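Side-chain contacts in dual oxidase maturation factor 1 (PDB 7D3F), which may be required for the maturation of functional DUOX1 and its transport from the endoplasmic reticulum to the plasma membrane: residues B[68-73]-B[248-253]; B[99-104]-B[155-160]. All blocks are in the same frame, centred on the assembly; numbering follows the deposited sequence.

Contact 1. Residues B[68-73]-B[248-253]; sequences LAVNFS and GPAFWI
Val70 and Ile253 supply the closer of two apolar side-chain contacts between two helices, their CG2 methyls lying 3.7 Å apart and the two side chains passing alongside one another, pointed opposite ways. In Ile253 the methyl that takes part, CG2, lies trans to the backbone N, while CG1 (chi1 -73°) swings next to that N. Val70 CG2 is also 4.2 Å from Ala250 CB, and the backbones draw close here, with the CA atoms of Val70 and Ala250 5.4 Å apart. The small methyl of Ala250 suits such an approach. Helix 50-72 ends at this level and helix 249-274 begins, with Gly248 as its N-cap residue, so the contact joins two probable transmembrane helices at their probably extracellular ends.

Polar atoms meet carbon rather than each other. Val70 CG2 sits 3.3 Å from Ala250 O, a non-bonded approach; the hydrogen bond of this oxygen is with Thr254 OG1. Ser73 OG lies 3.4 Å from Ala250 CB; its chi1 of 67° folds OG back over the helix end, where it gives a weak hydrogen bond to Ala69 O. Leu184 of helix 169-199 packs on Val70 as well.

Contact 2. Residues B[99-104]-B[155-160]; sequences IGLQVG and LYLAEK
Ile99 meets Leu157 through its CG2 methyl, which lies 3.7 Å from Leu157 CD1. This is the short branch of the isoleucine: with CG1 turned next to the backbone N (chi1 -46°), CG2 is left trans to it, and the two side chains cross obliquely. Leu112 of strand 107-114 and Leu238 of strand 236-238 also pack on Ile99.

Gly100 adds little: its O is 4.4 Å from Leu157 CD1, a loose approach, and the same oxygen has a weak hydrogen bond with Thr111 OG1. The backbone of Gly100 is paired with Thr111, whereas Ile99 and Leu101 pair with Val81 and Gly79, as expected of a strand bonded on both edges. Strand 94-103 is thus an inner strand of the antiparallel sheet in the predicted extracellular region, and helix 152-160 lies over one face of that sheet. The strand and helix segments run at 30° to each other, with their axes 10.3 Å apart at closest approach, a separation that the side chains of Ile99, Leu101 and Leu157 span.

Leu101 is extended about its first torsion (chi1 -158°), which carries CD1 out toward the helix. There CD1 approaches Leu157 CD1 to 3.8 Å and lies 4.1 Å from Leu157 CB, meeting both the base and the end of that side chain. The single methyl Leu157 CD1 therefore bridges Ile99 and Leu101, two residues apart on the strand, while Ile110 of strand 107-114 also packs on Leu157. Elsewhere on the helix, Tyr156, Glu159 and Lys160 engage another protein chain of the assembly; the salt bridge of Lys160 NZ is with an acidic side chain of that other chain.

Contact 2 is nested along the chain within the loop closed by contact 1: helix 50-72 comes first, then strand 94-103, helix 152-160 and finally helix 249-274. Their centres lie 18 Å apart and their nearest atoms about 4 Å apart, without touching. The sheet relates them, since strand 77-86 follows helix 50-72, strand 241-247 precedes helix 249-274, and strands 94-103 and 241-247 flank strand 77-86. Contact 1 thus lies where probable membrane helices meet the predicted extracellular region, contact 2 farther out, between the sheet and a helix that faces another protein chain. This arrangement is consistent with a sheet region linking the probable membrane helices to a probably extracellular surface that contacts that chain.

Contact 1. Residues B[68-73]-B[248-253]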
loop_
_atom_site.group_PDB
_atom_site.type_symbol
_atom_site.label_atom_id
_atom_site.label_comp_id
_atom_site.label_asym_id
_atom_site.label_seq_id
_atom_site.Cartn_x
_atom_site.Cartn_y
_atom_site.Cartn_z
ATOM N N LEU B 68 12.619 -9.194 15.118
ATOM C CA LEU B 68 12.626 -8.358 13.927
ATOM C C LEU B 68 14.012 -8.337 13.304
ATOM O O LEU B 68 14.170 -8.588 12.103
ATOM C CB LEU B 68 12.155 -6.945 14.269
ATOM C CG LEU B 68 10.647 -6.783 14.473
ATOM C CD1 LEU B 68 10.291 -5.329 14.742
ATOM C CD2 LEU B 68 9.884 -7.311 13.267
ATOM N N ALA B 69 15.039 -8.115 14.128
ATOM C CA ALA B 69 16.395 -8.085 13.597
ATOM C C ALA B 69 16.732 -9.414 12.945
ATOM O O ALA B 69 17.214 -9.460 11.805
ATOM C CB ALA B 69 17.389 -7.752 14.709
ATOM N N VAL B 70 16.407 -10.514 13.628
ATOM C CA VAL B 70 16.737 -11.829 13.095
ATOM C C VAL B 70 15.949 -12.092 11.821
ATOM O O VAL B 70 16.410 -12.818 10.931
ATOM C CB VAL B 70 16.503 -12.898 14.180
ATOM C CG1 VAL B 70 15.749 -14.088 13.629
ATOM C CG2 VAL B 70 17.835 -13.331 14.783
ATOM N N ASN B 71 14.773 -11.474 11.684
ATOM C CA ASN B 71 14.002 -11.656 10.461
ATOM C C ASN B 71 14.590 -10.859 9.304
ATOM O O ASN B 71 14.430 -11.250 8.141
ATOM C CB ASN B 71 12.541 -11.273 10.689
ATOM C CG ASN B 71 11.683 -11.472 9.452
ATOM O OD1 ASN B 71 11.291 -12.593 9.124
ATOM N ND2 ASN B 71 11.382 -10.379 8.763
ATOM N N PHE B 72 15.273 -9.751 9.594
ATOM C CA PHE B 72 15.783 -8.882 8.544
ATOM C C PHE B 72 17.295 -8.939 8.375
ATOM O O PHE B 72 17.812 -8.372 7.406
ATOM C CB PHE B 72 15.358 -7.428 8.803
ATOM C CG PHE B 72 13.887 -7.184 8.617
ATOM C CD1 PHE B 72 13.328 -7.180 7.350
ATOM C CD2 PHE B 72 13.066 -6.952 9.706
ATOM C CE1 PHE B 72 11.975 -6.953 7.174
ATOM C CE2 PHE B 72 11.714 -6.724 9.538
ATOM C CZ PHE B 72 11.168 -6.724 8.270
ATOM N N SER B 73 18.013 -9.603 9.275
ATOM C CA SER B 73 19.461 -9.690 9.166
ATOM C C SER B 73 19.861 -10.807 8.212
ATOM O O SER B 73 19.272 -11.891 8.217
ATOM C CB SER B 73 20.093 -9.931 10.536
ATOM O OG SER B 73 19.755 -11.215 11.030
ATOM N N GLY B 248 25.340 -18.461 11.212
ATOM C CA GLY B 248 25.875 -17.191 11.636
ATOM C C GLY B 248 25.266 -16.679 12.924
ATOM O O GLY B 248 24.530 -17.388 13.618
ATOM N N PRO B 249 25.573 -15.427 13.269
ATOM C CA PRO B 249 25.045 -14.860 14.520
ATOM C C PRO B 249 23.530 -14.806 14.575
ATOM O O PRO B 249 22.964 -14.909 15.669
ATOM C CB PRO B 249 25.667 -13.457 14.560
ATOM C CG PRO B 249 26.026 -13.152 13.145
ATOM C CD PRO B 249 26.405 -14.463 12.528
ATOM N N ALA B 250 22.852 -14.641 13.436
ATOM C CA ALA B 250 21.392 -14.616 13.449
ATOM C C ALA B 250 20.823 -15.948 13.920
ATOM O O ALA B 250 19.849 -15.980 14.681
ATOM C CB ALA B 250 20.854 -14.261 12.064
ATOM N N PHE B 251 21.421 -17.058 13.481
ATOM C CA PHE B 251 20.948 -18.377 13.890
ATOM C C PHE B 251 21.046 -18.551 15.402
ATOM O O PHE B 251 20.094 -18.998 16.054
ATOM C CB PHE B 251 21.753 -19.457 13.164
ATOM C CG PHE B 251 21.215 -20.848 13.348
ATOM C CD1 PHE B 251 20.326 -21.385 12.432
ATOM C CD2 PHE B 251 21.610 -21.624 14.426
ATOM C CE1 PHE B 251 19.832 -22.664 12.595
ATOM C CE2 PHE B 251 21.119 -22.903 14.593
ATOM C CZ PHE B 251 20.229 -23.424 13.677
ATOM N N TRP B 252 22.190 -18.182 15.984
ATOM C CA TRP B 252 22.375 -18.365 17.419
ATOM C C TRP B 252 21.553 -17.368 18.228
ATOM O O TRP B 252 21.093 -17.698 19.328
ATOM C CB TRP B 252 23.858 -18.263 17.771
ATOM C CG TRP B 252 24.706 -19.227 16.995
ATOM C CD1 TRP B 252 25.662 -18.920 16.072
ATOM C CD2 TRP B 252 24.655 -20.657 17.060
ATOM N NE1 TRP B 252 26.218 -20.069 15.566
ATOM C CE2 TRP B 252 25.618 -21.150 16.156
ATOM C CE3 TRP B 252 23.895 -21.569 17.799
ATOM C CZ2 TRP B 252 25.838 -22.514 15.970
ATOM C CZ3 TRP B 252 24.115 -22.922 17.613
ATOM C CH2 TRP B 252 25.079 -23.382 16.707
ATOM N N ILE B 253 21.358 -16.153 17.710
ATOM C CA ILE B 253 20.472 -15.199 18.371
ATOM C C ILE B 253 19.047 -15.730 18.389
ATOM O O ILE B 253 18.347 -15.642 19.407
ATOM C CB ILE B 253 20.560 -13.820 17.690
ATOM C CG1 ILE B 253 21.890 -13.143 18.026
ATOM C CG2 ILE B 253 19.396 -12.936 18.111
ATOM C CD1 ILE B 253 22.089 -11.811 17.335
#

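Contact 2. Residues B[99-104]-B[155-160]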
loop_
_atom_site.group_PDB
_atom_site.type_symbol
_atom_site.label_atom_id
_atom_site.label_comp_id
_atom_site.label_asym_id
_atom_site.label_seq_id
_atom_site.Cartn_x
_atom_site.Cartn_y
_atom_site.Cartn_z
ATOM N N ILE B 99 36.742 -12.132 1.157
ATOM C CA ILE B 99 35.482 -12.376 0.472
ATOM C C ILE B 99 34.568 -13.116 1.436
ATOM O O ILE B 99 34.942 -14.164 1.979
ATOM C CB ILE B 99 35.691 -13.173 -0.825
ATOM C CG1 ILE B 99 36.853 -12.575 -1.619
ATOM C CG2 ILE B 99 34.420 -13.174 -1.657
ATOM C CD1 ILE B 99 37.166 -13.308 -2.897
ATOM N N GLY B 100 33.382 -12.565 1.655
ATOM C CA GLY B 100 32.455 -13.117 2.617
ATOM C C GLY B 100 31.068 -13.273 2.032
ATOM O O GLY B 100 30.612 -12.466 1.222
ATOM N N LEU B 101 30.401 -14.334 2.466
ATOM C CA LEU B 101 29.039 -14.650 2.069
ATOM C C LEU B 101 28.154 -14.565 3.302
ATOM O O LEU B 101 28.501 -15.111 4.355
ATOM C CB LEU B 101 28.967 -16.047 1.450
ATOM C CG LEU B 101 27.799 -16.376 0.525
ATOM C CD1 LEU B 101 27.884 -15.551 -0.747
ATOM C CD2 LEU B 101 27.803 -17.861 0.209
ATOM N N GLN B 102 27.019 -13.878 3.175
ATOM C CA GLN B 102 26.072 -13.686 4.273
ATOM C C GLN B 102 24.682 -13.997 3.727
ATOM O O GLN B 102 23.999 -13.114 3.205
ATOM C CB GLN B 102 26.162 -12.267 4.827
ATOM C CG GLN B 102 27.386 -11.996 5.683
ATOM C CD GLN B 102 27.409 -10.578 6.222
ATOM O OE1 GLN B 102 27.198 -9.618 5.481
ATOM N NE2 GLN B 102 27.657 -10.441 7.519
ATOM N N VAL B 103 24.273 -15.254 3.832
ATOM C CA VAL B 103 22.985 -15.698 3.318
ATOM C C VAL B 103 21.932 -15.477 4.394
ATOM O O VAL B 103 22.028 -16.033 5.495
ATOM C CB VAL B 103 23.035 -17.172 2.891
ATOM C CG1 VAL B 103 21.747 -17.554 2.197
ATOM C CG2 VAL B 103 24.234 -17.423 1.990
ATOM N N GLY B 104 20.929 -14.657 4.075
ATOM C CA GLY B 104 19.813 -14.406 4.951
ATOM C C GLY B 104 18.535 -15.064 4.465
ATOM O O GLY B 104 18.535 -15.937 3.595
ATOM N N LEU B 155 30.510 -11.215 -8.637
ATOM C CA LEU B 155 29.746 -11.839 -9.713
ATOM C C LEU B 155 29.773 -13.357 -9.600
ATOM O O LEU B 155 28.765 -14.023 -9.853
ATOM C CB LEU B 155 30.287 -11.395 -11.072
ATOM C CG LEU B 155 30.093 -9.924 -11.437
ATOM C CD1 LEU B 155 30.647 -9.645 -12.823
ATOM C CD2 LEU B 155 28.622 -9.545 -11.356
ATOM N N TYR B 156 30.923 -13.920 -9.226
ATOM C CA TYR B 156 31.038 -15.367 -9.071
ATOM C C TYR B 156 30.118 -15.878 -7.967
ATOM O O TYR B 156 29.354 -16.833 -8.165
ATOM C CB TYR B 156 32.497 -15.729 -8.790
ATOM C CG TYR B 156 32.726 -17.121 -8.248
ATOM C CD1 TYR B 156 32.941 -17.331 -6.892
ATOM C CD2 TYR B 156 32.747 -18.221 -9.094
ATOM C CE1 TYR B 156 33.159 -18.599 -6.391
ATOM C CE2 TYR B 156 32.963 -19.494 -8.601
ATOM C CZ TYR B 156 33.169 -19.676 -7.249
ATOM O OH TYR B 156 33.387 -20.941 -6.752
ATOM N N LEU B 157 30.164 -15.238 -6.796
ATOM C CA LEU B 157 29.313 -15.676 -5.695
ATOM C C LEU B 157 27.837 -15.431 -5.986
ATOM O O LEU B 157 26.982 -16.183 -5.502
ATOM C CB LEU B 157 29.730 -14.987 -4.396
ATOM C CG LEU B 157 30.978 -15.568 -3.726
ATOM C CD1 LEU B 157 31.250 -14.879 -2.399
ATOM C CD2 LEU B 157 30.829 -17.069 -3.531
ATOM N N ALA B 158 27.513 -14.395 -6.764
ATOM C CA ALA B 158 26.121 -14.160 -7.134
ATOM C C ALA B 158 25.629 -15.203 -8.129
ATOM O O ALA B 158 24.497 -15.687 -8.022
ATOM C CB ALA B 158 25.959 -12.752 -7.705
ATOM N N GLU B 159 26.466 -15.558 -9.107
ATOM C CA GLU B 159 26.100 -16.586 -10.073
ATOM C C GLU B 159 25.991 -17.951 -9.411
ATOM O O GLU B 159 25.256 -18.819 -9.898
ATOM C CB GLU B 159 27.123 -16.619 -11.209
ATOM C CG GLU B 159 26.643 -17.294 -12.486
ATOM C CD GLU B 159 27.090 -18.738 -12.591
ATOM O OE1 GLU B 159 26.227 -19.638 -12.518
ATOM O OE2 GLU B 159 28.308 -18.972 -12.742
ATOM N N LYS B 160 26.715 -18.161 -8.309
ATOM C CA LYS B 160 26.570 -19.405 -7.561
ATOM C C LYS B 160 25.154 -19.588 -7.027
ATOM O O LYS B 160 24.705 -20.725 -6.842
ATOM C CB LYS B 160 27.578 -19.446 -6.414
ATOM C CG LYS B 160 28.969 -19.881 -6.831
ATOM C CD LYS B 160 28.993 -21.360 -7.179
ATOM C CE LYS B 160 30.400 -21.831 -7.494
ATOM N NZ LYS B 160 30.479 -23.312 -7.618
#